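Local atomic coordinates of putative D-lactate dehydrogenase (Chlamydomonas reinhardtii, PDB entry 4ZGS), a protein that binds NAD and probably reduces pyruvate to D-lactate, as a chloroplast pyruvate reductase of the D-isomer specific 2-hydroxyacid dehydrogenase family. Residues S93-L98 with L118-E123; G102-A107 with A356-D361; R127-P132 with I352-D357; T133-S138 with L344-T349. One frame throughout, in Å; residues are numbered along the deposited sequence.

Interactions 1, 2 and 3 belong to one parallel sheet and its two helical layers. Interaction 1 joins helices 92-101 and 118-124 on one face, whereas helix 341-359 crosses the other and supplies one side of interactions 2, 3 and 4. Interactions 1 and 3 are buried; 2 and 4 are partly open. Chemistry changes along the shared helix: near its C-terminal end a tyrosine lies on a leucine (interaction 2), next an asparagine grips a backbone carbonyl beyond a strand end (interaction 3), and farther on a serine-asparagine bond accompanies a tyrosine whose edge meets NAD (interaction 4). Interaction 1 is apolar throughout. Strands 105-108 and 127-129 are hydrogen-bonded neighbours, which ties interactions 2 and 3 together.

Interaction 1: S93-L98 with L118-E123; sequences SVIKEL and LHACAE
Ile95 reaches from helix 92-101 between Ala120 and Cys121 of helix 118-124 and carries the whole of its own helix's side of a small, buried, apolar contact. Three van der Waals approaches define it. The branch point leads, with Ile95 CB 3.9 Å from Ala120 CB. Of the two branches, CG1 lies alongside the thiol, Ile95 CG1 to Cys121 SG being 3.7 Å. The other, CG2, sits anti to the backbone N (chi1 of Ile95 is -78°) and is thereby turned onto the backbone of the facing helix, 3.7 Å from Ala120 O. Ala120 is small enough for the backbones to come close: Ile95 CA and Cys121 CA are 6.3 Å apart.

The polar groups find their partners in or just before their own helix. Ala120 O, brushed by the isoleucine methyl, is hydrogen-bonded to His124 ND1. At the helix starts, Asp117 OD1 bonds His119 N and Asp91 OD1 bonds Ser93 OG.

The two helices are neighbouring connections of a parallel alpha/beta sheet of the flavodoxin-like kind found in the substrate domain of this family: helix 92-101 leads into strand 105-108, and helix 118-124 follows it and leads into strand 127-129. Both rest on the same sheet face, where Leu98 meets Ile106 of the first strand, and Leu118 and Cys121 meet Val128 of the second.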
loop_
_atom_site.group_PDB
_atom_site.type_symbol
_atom_site.label_atom_id
_atom_site.label_comp_id
_atom_site.label_asym_id
_atom_site.label_seq_id
_atom_site.Cartn_x
_atom_site.Cartn_y
_atom_site.Cartn_z
ATOM N N SER A 93 -9.079 -33.104 22.654
ATOM C CA SER A 93 -8.575 -34.180 21.788
ATOM C C SER A 93 -7.049 -34.173 21.558
ATOM O O SER A 93 -6.440 -35.245 21.508
ATOM C CB SER A 93 -9.294 -34.155 20.430
ATOM O OG SER A 93 -8.993 -32.987 19.692
ATOM N N VAL A 94 -6.419 -33.002 21.428
ATOM C CA VAL A 94 -4.975 -32.998 21.163
ATOM C C VAL A 94 -4.169 -33.270 22.438
ATOM O O VAL A 94 -3.041 -33.768 22.360
ATOM C CB VAL A 94 -4.467 -31.664 20.537
ATOM C CG1 VAL A 94 -5.186 -31.356 19.233
ATOM C CG2 VAL A 94 -4.633 -30.516 21.489
ATOM N N ILE A 95 -4.753 -32.988 23.605
ATOM C CA ILE A 95 -4.089 -33.298 24.869
ATOM C C ILE A 95 -3.996 -34.816 24.959
ATOM O O ILE A 95 -3.094 -35.365 25.589
ATOM C CB ILE A 95 -4.806 -32.712 26.103
ATOM C CG1 ILE A 95 -4.495 -31.216 26.247
ATOM C CG2 ILE A 95 -4.288 -33.368 27.373
ATOM C CD1 ILE A 95 -5.570 -30.273 25.747
ATOM N N LYS A 96 -4.922 -35.497 24.295
ATOM C CA LYS A 96 -4.953 -36.941 24.387
ATOM C C LYS A 96 -3.755 -37.474 23.628
ATOM O O LYS A 96 -3.078 -38.386 24.088
ATOM C CB LYS A 96 -6.255 -37.509 23.807
ATOM C CG LYS A 96 -6.450 -39.001 24.061
ATOM C CD LYS A 96 -7.818 -39.502 23.578
ATOM C CE LYS A 96 -8.007 -40.984 23.895
ATOM N NZ LYS A 96 -9.339 -41.512 23.477
ATOM N N GLU A 97 -3.441 -36.854 22.498
ATOM C CA GLU A 97 -2.350 -37.372 21.693
ATOM C C GLU A 97 -0.983 -36.944 22.191
ATOM O O GLU A 97 -0.023 -37.709 22.098
ATOM C CB GLU A 97 -2.529 -36.917 20.236
ATOM C CG GLU A 97 -3.760 -37.514 19.598
ATOM C CD GLU A 97 -3.772 -39.002 19.748
ATOM O OE1 GLU A 97 -2.716 -39.608 19.491
ATOM O OE2 GLU A 97 -4.811 -39.562 20.161
ATOM N N LEU A 98 -0.929 -35.793 22.853
ATOM C CA LEU A 98 0.312 -35.354 23.475
ATOM C C LEU A 98 0.655 -36.208 24.670
ATOM O O LEU A 98 1.825 -36.491 24.906
ATOM C CB LEU A 98 0.244 -33.884 23.905
ATOM C CG LEU A 98 0.262 -32.853 22.783
ATOM C CD1 LEU A 98 0.203 -31.415 23.324
ATOM C CD2 LEU A 98 1.505 -33.077 21.942
ATOM N N LEU A 118 -7.714 -27.767 30.529
ATOM C CA LEU A 118 -7.031 -28.148 31.761
ATOM C C LEU A 118 -7.733 -29.320 32.386
ATOM O O LEU A 118 -7.178 -29.997 33.246
ATOM C CB LEU A 118 -6.992 -26.980 32.751
ATOM C CG LEU A 118 -6.371 -25.652 32.318
ATOM C CD1 LEU A 118 -6.600 -24.595 33.383
ATOM C CD2 LEU A 118 -4.885 -25.825 32.070
ATOM N N HIS A 119 -8.964 -29.557 31.942
ATOM C CA HIS A 119 -9.725 -30.704 32.418
ATOM C C HIS A 119 -9.229 -31.928 31.669
ATOM O O HIS A 119 -9.285 -33.044 32.181
ATOM C CB HIS A 119 -11.240 -30.512 32.236
ATOM C CG HIS A 119 -11.843 -29.467 33.129
ATOM N ND1 HIS A 119 -11.193 -28.961 34.236
ATOM C CD2 HIS A 119 -13.057 -28.864 33.103
ATOM C CE1 HIS A 119 -11.968 -28.077 34.838
ATOM N NE2 HIS A 119 -13.108 -28.002 34.171
ATOM N N ALA A 120 -8.722 -31.711 30.458
ATOM C CA ALA A 120 -8.145 -32.808 29.696
ATOM C C ALA A 120 -6.730 -33.110 30.185
ATOM O O ALA A 120 -6.343 -34.277 30.317
ATOM C CB ALA A 120 -8.142 -32.480 28.205
ATOM N N CYS A 121 -5.988 -32.063 30.539
ATOM C CA CYS A 121 -4.624 -32.264 31.010
ATOM C C CYS A 121 -4.618 -32.979 32.345
ATOM O O CYS A 121 -3.763 -33.823 32.590
ATOM C CB CYS A 121 -3.876 -30.937 31.149
ATOM S SG CYS A 121 -3.605 -30.006 29.623
ATOM N N ALA A 122 -5.603 -32.684 33.185
ATOM C CA ALA A 122 -5.684 -33.335 34.476
ATOM C C ALA A 122 -5.855 -34.836 34.299
ATOM O O ALA A 122 -5.239 -35.621 35.008
ATOM C CB ALA A 122 -6.828 -32.759 35.291
ATOM N N GLU A 123 -6.642 -35.225 33.302
ATOM C CA GLU A 123 -6.975 -36.631 33.097
ATOM C C GLU A 123 -5.806 -37.411 32.495
ATOM O O GLU A 123 -5.631 -38.596 32.774
ATOM C CB GLU A 123 -8.213 -36.751 32.192
ATOM C CG GLU A 123 -9.524 -36.292 32.847
ATOM C CD GLU A 123 -10.712 -36.269 31.885
ATOM O OE1 GLU A 123 -10.549 -36.689 30.720
ATOM O OE2 GLU A 123 -11.810 -35.828 32.298
#

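Interaction 2: G102-A107 with A356-D361; sequences GVKLIA and ADYVLD
Tyr358 lays its ring against Leu105 where the C-terminal end of helix 341-359 packs on strand 105-108, a helix-on-sheet contact of the flavodoxin-like domain. The helix is still regular at Ala356, whose O accepts Leu360 N at 2.8 Å. Tyr358 comes next, its CG anti to the backbone N (chi1 166°), which carries the ring out toward the sheet. Leu105 CB stands over the centre of one ring face, 4.1 Å from the centroid and 11° off the normal, a CH-pi contact. Leu105 CD2 touches the root of the ring, 3.7 Å from Tyr358 CG. At the far end Tyr358 OH rests 3.2 Å from Lys104 CB, the lysine chain then bending away. An alanine in place of the tyrosine would probably leave Leu105 without its aromatic cover and open a gap between helix and strand. Val359 turns to helix 26-33. The helix closes at Asp361, with positive phi, in a Schellman motif; there Asp361 N makes a weak bond to Tyr358 O, 3.1 Å.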
loop_
_atom_site.group_PDB
_atom_site.type_symbol
_atom_site.label_atom_id
_atom_site.label_comp_id
_atom_site.label_asym_id
_atom_site.label_seq_id
_atom_site.Cartn_x
_atom_site.Cartn_y
_atom_site.Cartn_z
ATOM N N GLY A 102 4.058 -38.829 25.227
ATOM C CA GLY A 102 4.983 -38.819 26.339
ATOM C C GLY A 102 5.226 -37.484 27.011
ATOM O O GLY A 102 5.931 -37.440 28.015
ATOM N N VAL A 103 4.689 -36.393 26.464
ATOM C CA VAL A 103 4.904 -35.071 27.060
ATOM C C VAL A 103 4.111 -34.903 28.374
ATOM O O VAL A 103 2.888 -35.105 28.408
ATOM C CB VAL A 103 4.525 -33.907 26.076
ATOM C CG1 VAL A 103 5.078 -34.151 24.667
ATOM C CG2 VAL A 103 3.025 -33.688 26.016
ATOM N N LYS A 104 4.824 -34.606 29.467
ATOM C CA LYS A 104 4.177 -34.293 30.745
ATOM C C LYS A 104 4.070 -32.804 31.075
ATOM O O LYS A 104 3.427 -32.450 32.057
ATOM C CB LYS A 104 4.896 -34.974 31.917
ATOM C CG LYS A 104 4.627 -36.451 32.102
ATOM C CD LYS A 104 5.178 -37.336 31.003
ATOM C CE LYS A 104 4.830 -38.800 31.294
ATOM N NZ LYS A 104 5.348 -39.737 30.263
ATOM N N LEU A 105 4.624 -31.927 30.245
ATOM C CA LEU A 105 4.545 -30.499 30.554
ATOM C C LEU A 105 4.252 -29.670 29.321
ATOM O O LEU A 105 4.875 -29.834 28.266
ATOM C CB LEU A 105 5.840 -30.008 31.200
ATOM C CG LEU A 105 5.843 -28.516 31.512
ATOM C CD1 LEU A 105 4.887 -28.259 32.666
ATOM C CD2 LEU A 105 7.236 -28.058 31.866
ATOM N N ILE A 106 3.299 -28.763 29.460
ATOM C CA ILE A 106 3.042 -27.820 28.405
ATOM C C ILE A 106 3.445 -26.445 28.886
ATOM O O ILE A 106 2.915 -25.963 29.889
ATOM C CB ILE A 106 1.548 -27.836 27.984
ATOM C CG1 ILE A 106 1.246 -29.068 27.129
ATOM C CG2 ILE A 106 1.166 -26.547 27.227
ATOM C CD1 ILE A 106 -0.222 -29.271 26.863
ATOM N N ALA A 107 4.372 -25.805 28.175
ATOM C CA ALA A 107 4.781 -24.434 28.520
ATOM C C ALA A 107 4.279 -23.442 27.490
ATOM O O ALA A 107 4.635 -23.507 26.313
ATOM C CB ALA A 107 6.294 -24.322 28.638
ATOM N N ALA A 356 12.973 -25.625 33.705
ATOM C CA ALA A 356 14.020 -26.082 34.612
ATOM C C ALA A 356 13.428 -26.446 35.956
ATOM O O ALA A 356 13.743 -27.512 36.494
ATOM C CB ALA A 356 15.092 -25.033 34.773
ATOM N N ASP A 357 12.554 -25.592 36.487
ATOM C CA ASP A 357 11.929 -25.867 37.786
ATOM C C ASP A 357 11.170 -27.185 37.760
ATOM O O ASP A 357 11.251 -27.972 38.718
ATOM C CB ASP A 357 10.940 -24.778 38.193
ATOM C CG ASP A 357 11.600 -23.462 38.517
ATOM O OD1 ASP A 357 12.840 -23.411 38.718
ATOM O OD2 ASP A 357 10.834 -22.480 38.591
ATOM N N TYR A 358 10.435 -27.400 36.662
ATOM C CA TYR A 358 9.702 -28.640 36.426
ATOM C C TYR A 358 10.663 -29.836 36.465
ATOM O O TYR A 358 10.406 -30.811 37.162
ATOM C CB TYR A 358 8.933 -28.618 35.086
ATOM C CG TYR A 358 8.480 -30.012 34.715
ATOM C CD1 TYR A 358 7.449 -30.620 35.429
ATOM C CD2 TYR A 358 9.093 -30.735 33.694
ATOM C CE1 TYR A 358 7.036 -31.905 35.142
ATOM C CE2 TYR A 358 8.679 -32.025 33.396
ATOM C CZ TYR A 358 7.647 -32.601 34.127
ATOM O OH TYR A 358 7.218 -33.882 33.860
ATOM N N VAL A 359 11.744 -29.756 35.689
ATOM C CA VAL A 359 12.763 -30.801 35.610
ATOM C C VAL A 359 13.463 -31.075 36.966
ATOM O O VAL A 359 13.761 -32.226 37.332
ATOM C CB VAL A 359 13.853 -30.421 34.584
ATOM C CG1 VAL A 359 15.027 -31.424 34.690
ATOM C CG2 VAL A 359 13.271 -30.357 33.144
ATOM N N LEU A 360 13.713 -29.996 37.701
ATOM C CA LEU A 360 14.419 -30.050 38.961
ATOM C C LEU A 360 13.421 -30.266 40.065
ATOM O O LEU A 360 13.772 -30.268 41.247
ATOM C CB LEU A 360 15.195 -28.762 39.189
ATOM C CG LEU A 360 16.382 -28.627 38.252
ATOM C CD1 LEU A 360 17.241 -27.433 38.654
ATOM C CD2 LEU A 360 17.166 -29.947 38.297
ATOM N N ASP A 361 12.161 -30.432 39.682
ATOM C CA ASP A 361 11.159 -30.785 40.674
ATOM C C ASP A 361 10.912 -29.709 41.732
ATOM O O ASP A 361 10.504 -30.023 42.850
ATOM C CB ASP A 361 11.564 -32.086 41.355
ATOM C CG ASP A 361 10.404 -32.767 42.011
ATOM O OD1 ASP A 361 9.259 -32.463 41.609
ATOM O OD2 ASP A 361 10.634 -33.591 42.934
#

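Interaction 3: R127-P132 with I352-D357; sequences RVVRVP and IQNIAD
Asn354 meets Val129 obliquely, its side chain lying across the valine at the end of strand 127-129. Val129 CG1 does most of the touching, 3.4 Å from Asn354 CB and 3.2 Å from Asn354 ND2, though an unusual valine rotamer leaves both doubtful. With CG beside its backbone N (chi1 -84°), the amide reaches past the valine to the next residue: Asn354 ND2 donates to Arg130 O at 2.8 Å, a bent bond with an N-H...O angle of 140°. The carbonyl O lies nearly in the amide plane, whereas the donor stands well above the carbonyl plane, 53° out of it. The other amide atom, OD1, is bonded to Asn366 ND2, so both ends of the group are held. A leucine here would probably leave Arg130 O without this donor and Asn366 without its acceptor. The arginine's guanidinium turns elsewhere, its NE bonding Ala111 O. A buried amide thus pins helix 341-359 to the chain just beyond the strand, and its polarity is met on both sides.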
loop_
_atom_site.group_PDB
_atom_site.type_symbol
_atom_site.label_atom_id
_atom_site.label_comp_id
_atom_site.label_asym_id
_atom_site.label_seq_id
_atom_site.Cartn_x
_atom_site.Cartn_y
_atom_site.Cartn_z
ATOM N N ARG A 127 0.929 -31.444 32.709
ATOM C CA ARG A 127 0.911 -30.231 33.530
ATOM C C ARG A 127 1.177 -29.023 32.645
ATOM O O ARG A 127 2.009 -29.083 31.733
ATOM C CB ARG A 127 1.946 -30.296 34.648
ATOM C CG ARG A 127 1.781 -31.499 35.525
ATOM C CD ARG A 127 2.838 -31.564 36.585
ATOM N NE ARG A 127 2.771 -30.461 37.527
ATOM C CZ ARG A 127 3.610 -30.328 38.548
ATOM N NH1 ARG A 127 4.558 -31.239 38.745
ATOM N NH2 ARG A 127 3.495 -29.306 39.383
ATOM N N VAL A 128 0.471 -27.934 32.925
ATOM C CA VAL A 128 0.566 -26.737 32.124
ATOM C C VAL A 128 1.228 -25.589 32.893
ATOM O O VAL A 128 0.806 -25.226 33.994
ATOM C CB VAL A 128 -0.819 -26.290 31.620
ATOM C CG1 VAL A 128 -0.684 -25.045 30.774
ATOM C CG2 VAL A 128 -1.489 -27.404 30.809
ATOM N N VAL A 129 2.242 -24.989 32.284
ATOM C CA VAL A 129 2.918 -23.872 32.905
ATOM C C VAL A 129 2.820 -22.678 31.930
ATOM O O VAL A 129 2.321 -22.822 30.818
ATOM C CB VAL A 129 4.345 -24.256 33.254
ATOM C CG1 VAL A 129 5.334 -23.537 32.369
ATOM C CG2 VAL A 129 4.596 -23.962 34.702
ATOM N N ARG A 130 3.237 -21.491 32.345
ATOM C CA ARG A 130 2.777 -20.286 31.651
ATOM C C ARG A 130 3.617 -19.032 31.896
ATOM O O ARG A 130 4.365 -18.974 32.857
ATOM C CB ARG A 130 1.354 -20.077 32.139
ATOM C CG ARG A 130 0.674 -18.816 31.866
ATOM C CD ARG A 130 -0.493 -18.744 32.880
ATOM N NE ARG A 130 -1.336 -17.561 32.724
ATOM C CZ ARG A 130 -1.598 -16.686 33.689
ATOM N NH1 ARG A 130 -1.087 -16.845 34.901
ATOM N NH2 ARG A 130 -2.376 -15.645 33.434
ATOM N N VAL A 131 3.541 -18.028 31.033
ATOM C CA VAL A 131 4.139 -16.750 31.427
ATOM C C VAL A 131 3.102 -15.684 31.775
ATOM O O VAL A 131 2.515 -15.076 30.888
ATOM C CB VAL A 131 5.058 -16.186 30.359
ATOM C CG1 VAL A 131 5.609 -14.840 30.826
ATOM C CG2 VAL A 131 6.163 -17.172 30.053
ATOM N N PRO A 132 2.908 -15.422 33.073
ATOM C CA PRO A 132 1.823 -14.508 33.464
ATOM C C PRO A 132 2.063 -13.008 33.187
ATOM O O PRO A 132 1.070 -12.295 33.047
ATOM C CB PRO A 132 1.663 -14.779 34.960
ATOM C CG PRO A 132 2.970 -15.319 35.396
ATOM C CD PRO A 132 3.618 -15.996 34.224
ATOM N N ILE A 352 12.027 -20.851 30.158
ATOM C CA ILE A 352 13.150 -21.779 30.293
ATOM C C ILE A 352 13.276 -22.139 31.786
ATOM O O ILE A 352 13.430 -23.313 32.142
ATOM C CB ILE A 352 14.458 -21.163 29.740
ATOM C CG1 ILE A 352 14.401 -20.999 28.224
ATOM C CG2 ILE A 352 15.657 -21.984 30.111
ATOM C CD1 ILE A 352 15.626 -20.332 27.614
ATOM N N GLN A 353 13.122 -21.129 32.644
ATOM C CA GLN A 353 13.096 -21.293 34.101
ATOM C C GLN A 353 11.871 -22.129 34.517
ATOM O O GLN A 353 11.951 -22.943 35.426
ATOM C CB GLN A 353 13.087 -19.920 34.787
ATOM C CG GLN A 353 13.075 -19.934 36.319
ATOM C CD GLN A 353 14.389 -20.386 36.979
ATOM O OE1 GLN A 353 15.459 -19.808 36.750
ATOM N NE2 GLN A 353 14.299 -21.413 37.822
ATOM N N ASN A 354 10.746 -21.953 33.828
ATOM C CA ASN A 354 9.570 -22.790 34.072
ATOM C C ASN A 354 9.896 -24.255 33.769
ATOM O O ASN A 354 9.501 -25.143 34.520
ATOM C CB ASN A 354 8.365 -22.371 33.212
ATOM C CG ASN A 354 7.552 -21.220 33.817
ATOM O OD1 ASN A 354 7.696 -20.864 34.999
ATOM N ND2 ASN A 354 6.660 -20.653 33.000
ATOM N N ILE A 355 10.584 -24.499 32.646
ATOM C CA ILE A 355 11.001 -25.851 32.290
ATOM C C ILE A 355 11.965 -26.418 33.333
ATOM O O ILE A 355 11.799 -27.547 33.781
ATOM C CB ILE A 355 11.739 -25.949 30.933
ATOM C CG1 ILE A 355 10.990 -25.268 29.769
ATOM C CG2 ILE A 355 12.119 -27.419 30.687
ATOM C CD1 ILE A 355 9.607 -25.785 29.483
ATOM N N ALA A 356 12.973 -25.625 33.705
ATOM C CA ALA A 356 14.020 -26.082 34.612
ATOM C C ALA A 356 13.428 -26.446 35.956
ATOM O O ALA A 356 13.743 -27.512 36.494
ATOM C CB ALA A 356 15.092 -25.033 34.773
ATOM N N ASP A 357 12.554 -25.592 36.487
ATOM C CA ASP A 357 11.929 -25.867 37.786
ATOM C C ASP A 357 11.170 -27.185 37.760
ATOM O O ASP A 357 11.251 -27.972 38.718
ATOM C CB ASP A 357 10.940 -24.778 38.193
ATOM C CG ASP A 357 11.600 -23.462 38.517
ATOM O OD1 ASP A 357 12.840 -23.411 38.718
ATOM O OD2 ASP A 357 10.834 -22.480 38.591
#

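Interaction 4: T133-S138 with L344-T349; sequences TYSPES and LNNICT. With NAD (nicotinamide-adenine-dinucleotide), chain I.
Ser135 OG donates to Asn346 OD1 at 2.8 Å, the one hydrogen bond between residues 133-138 and 344-349. The hydroxyl approaches above the plane of the asparagine carbonyl, 41° out of it. Beside this bond Tyr134 packs on Ile347: Tyr134 CD1 and Ile347 CD1 are 3.9 Å apart, and the isoleucine's extended CG1 branch comes obliquely to the ring.

The opposite side of the same ring faces NAD. The edge atom Tyr134 CE2 lies 3.3 Å from NAD C4N, the nicotinamide carbon that exchanges hydride in such dehydrogenases. Its separation from NAD C5N is 3.1 Å; both are short for carbon-carbon contacts, so the exact spacing is doubtful. The tyrosine therefore stands between coenzyme and helix as part of the NAD pocket.

What positions it lies one shell out. Tyr134 OH is hydrogen-bonded to Ala111 N, and Phe338 meets the ring at about 45° between planes; Ile347 is itself backed by Phe49 of helix 44-57.

Here the chain passes from strand 127-129 into helix 136-151, while helix 341-359 runs back along the substrate domain. Pro136 rests on Ile189, the residue of helix 188-200 whose backbone N is hydrogen-bonded to NAD, and Glu137 forms a salt bridge with Arg177 of a second subunit, so the contact lies where both domains and two subunits converge.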
loop_
_atom_site.group_PDB
_atom_site.type_symbol
_atom_site.label_atom_id
_atom_site.label_comp_id
_atom_site.label_asym_id
_atom_site.label_seq_id
_atom_site.Cartn_x
_atom_site.Cartn_y
_atom_site.Cartn_z
ATOM N N THR A 133 3.302 -12.533 33.069
ATOM C CA THR A 133 3.494 -11.102 32.814
ATOM C C THR A 133 4.601 -10.733 31.818
ATOM O O THR A 133 5.764 -11.122 31.958
ATOM C CB THR A 133 3.746 -10.324 34.128
ATOM O OG1 THR A 133 4.642 -11.073 34.960
ATOM C CG2 THR A 133 2.436 -10.115 34.884
ATOM N N TYR A 134 4.184 -9.986 30.798
ATOM C CA TYR A 134 5.042 -9.241 29.879
ATOM C C TYR A 134 5.423 -7.889 30.517
ATOM O O TYR A 134 4.715 -7.420 31.404
ATOM C CB TYR A 134 4.332 -8.993 28.542
ATOM C CG TYR A 134 3.429 -10.109 28.071
ATOM C CD1 TYR A 134 3.799 -11.445 28.182
ATOM C CD2 TYR A 134 2.195 -9.821 27.512
ATOM C CE1 TYR A 134 2.950 -12.469 27.745
ATOM C CE2 TYR A 134 1.348 -10.823 27.074
ATOM C CZ TYR A 134 1.722 -12.145 27.187
ATOM O OH TYR A 134 0.855 -13.125 26.740
ATOM N N SER A 135 6.526 -7.275 30.073
ATOM C CA SER A 135 6.891 -5.919 30.515
ATOM C C SER A 135 5.786 -4.920 30.262
ATOM O O SER A 135 5.436 -4.664 29.134
ATOM C CB SER A 135 8.138 -5.400 29.790
ATOM O OG SER A 135 9.224 -6.290 29.887
ATOM N N PRO A 136 5.250 -4.333 31.321
ATOM C CA PRO A 136 4.085 -3.452 31.241
ATOM C C PRO A 136 4.425 -2.178 30.449
ATOM O O PRO A 136 3.533 -1.531 29.894
ATOM C CB PRO A 136 3.775 -3.134 32.713
ATOM C CG PRO A 136 5.067 -3.389 33.434
ATOM C CD PRO A 136 5.718 -4.525 32.702
ATOM N N GLU A 137 5.707 -1.825 30.405
ATOM C CA GLU A 137 6.150 -0.736 29.545
ATOM C C GLU A 137 5.885 -1.001 28.076
ATOM O O GLU A 137 5.501 -0.080 27.347
ATOM C CB GLU A 137 7.643 -0.459 29.726
ATOM C CG GLU A 137 7.974 0.297 30.954
ATOM C CD GLU A 137 8.129 -0.596 32.129
ATOM O OE1 GLU A 137 7.833 -1.811 31.972
ATOM O OE2 GLU A 137 8.488 -0.055 33.211
ATOM N N SER A 138 6.121 -2.235 27.628
ATOM C CA SER A 138 5.940 -2.567 26.207
ATOM C C SER A 138 4.543 -2.241 25.744
ATOM O O SER A 138 4.369 -1.571 24.725
ATOM C CB SER A 138 6.240 -4.031 25.926
ATOM O OG SER A 138 7.633 -4.269 25.883
ATOM N N LEU A 344 9.830 -10.242 25.015
ATOM C CA LEU A 344 10.104 -11.618 24.576
ATOM C C LEU A 344 11.200 -12.267 25.423
ATOM O O LEU A 344 11.181 -13.492 25.674
ATOM C CB LEU A 344 10.477 -11.637 23.090
ATOM C CG LEU A 344 9.256 -11.309 22.228
ATOM C CD1 LEU A 344 9.661 -11.139 20.815
ATOM C CD2 LEU A 344 8.207 -12.398 22.333
ATOM N N ASN A 345 12.165 -11.443 25.841
ATOM C CA ASN A 345 13.221 -11.900 26.737
ATOM C C ASN A 345 12.653 -12.381 28.067
ATOM O O ASN A 345 12.951 -13.475 28.478
ATOM C CB ASN A 345 14.272 -10.819 26.910
ATOM C CG ASN A 345 15.132 -10.662 25.667
ATOM O OD1 ASN A 345 15.255 -11.596 24.870
ATOM N ND2 ASN A 345 15.717 -9.482 25.486
ATOM N N ASN A 346 11.777 -11.603 28.682
ATOM C CA ASN A 346 11.065 -12.039 29.869
ATOM C C ASN A 346 10.405 -13.386 29.597
ATOM O O ASN A 346 10.547 -14.347 30.367
ATOM C CB ASN A 346 9.987 -11.024 30.274
ATOM C CG ASN A 346 10.558 -9.687 30.748
ATOM O OD1 ASN A 346 9.805 -8.745 31.012
ATOM N ND2 ASN A 346 11.880 -9.593 30.840
ATOM N N ILE A 347 9.701 -13.454 28.469
ATOM C CA ILE A 347 8.992 -14.653 28.053
ATOM C C ILE A 347 9.926 -15.844 27.873
ATOM O O ILE A 347 9.634 -16.922 28.372
ATOM C CB ILE A 347 8.227 -14.411 26.736
ATOM C CG1 ILE A 347 7.064 -13.443 26.955
ATOM C CG2 ILE A 347 7.732 -15.720 26.152
ATOM C CD1 ILE A 347 6.361 -13.035 25.668
ATOM N N CYS A 348 11.050 -15.654 27.179
ATOM C CA CYS A 348 12.003 -16.759 26.969
ATOM C C CYS A 348 12.588 -17.235 28.296
ATOM O O CYS A 348 12.545 -18.439 28.600
ATOM C CB CYS A 348 13.146 -16.369 26.021
ATOM S SG CYS A 348 14.451 -17.554 25.776
ATOM N N THR A 349 13.131 -16.302 29.077
ATOM C CA THR A 349 13.820 -16.688 30.298
ATOM C C THR A 349 12.847 -17.267 31.337
ATOM O O THR A 349 13.170 -18.242 31.992
ATOM C CB THR A 349 14.555 -15.522 30.903
ATOM O OG1 THR A 349 13.625 -14.703 31.589
ATOM C CG2 THR A 349 15.233 -14.735 29.841
HETATM P PA NAD I . -3.371 -5.735 36.110
HETATM O O1A NAD I . -4.023 -6.653 37.072
HETATM O O2A NAD I . -2.290 -5.191 36.971
HETATM O O5B NAD I . -4.369 -4.591 35.596
HETATM C C5B NAD I . -5.786 -4.738 35.659
HETATM C C4B NAD I . -6.396 -3.696 36.543
HETATM O O4B NAD I . -7.813 -3.414 36.136
HETATM C C3B NAD I . -6.432 -4.127 37.964
HETATM O O3B NAD I . -5.834 -3.129 38.839
HETATM C C2B NAD I . -7.838 -4.281 38.320
HETATM O O2B NAD I . -8.040 -3.922 39.714
HETATM C C1B NAD I . -8.568 -3.353 37.429
HETATM N N9A NAD I . -9.939 -3.642 37.296
HETATM C C8A NAD I . -10.613 -4.830 37.704
HETATM N N7A NAD I . -11.984 -4.725 37.412
HETATM C C5A NAD I . -12.168 -3.485 36.838
HETATM C C6A NAD I . -13.276 -2.747 36.318
HETATM N N6A NAD I . -14.584 -3.290 36.321
HETATM N N1A NAD I . -13.067 -1.598 35.853
HETATM C C2A NAD I . -12.003 -1.002 35.783
HETATM N N3A NAD I . -10.897 -1.510 36.204
HETATM C C4A NAD I . -10.868 -2.795 36.770
HETATM O O3 NAD I . -2.739 -6.531 34.868
HETATM P PN NAD I . -1.926 -5.847 33.672
HETATM O O1N NAD I . -0.513 -6.296 33.621
HETATM O O2N NAD I . -1.785 -4.386 33.882
HETATM O O5D NAD I . -2.674 -6.131 32.289
HETATM C C5D NAD I . -3.057 -7.449 31.883
HETATM C C4D NAD I . -3.826 -7.268 30.628
HETATM O O4D NAD I . -2.914 -6.962 29.503
HETATM C C3D NAD I . -4.542 -8.478 30.206
HETATM O O3D NAD I . -5.770 -8.655 30.958
HETATM C C2D NAD I . -4.814 -8.194 28.799
HETATM O O2D NAD I . -6.043 -7.433 28.707
HETATM C C1D NAD I . -3.678 -7.375 28.305
HETATM N N1N NAD I . -2.877 -8.113 27.410
HETATM C C2N NAD I . -2.485 -7.541 26.176
HETATM C C3N NAD I . -1.706 -8.271 25.279
HETATM C C7N NAD I . -1.289 -7.653 23.947
HETATM O O7N NAD I . -2.036 -6.887 23.365
HETATM N N7N NAD I . -0.038 -7.978 23.361
HETATM C C4N NAD I . -1.311 -9.582 25.604
HETATM C C5N NAD I . -1.702 -10.157 26.829
HETATM C C6N NAD I . -2.477 -9.430 27.727
#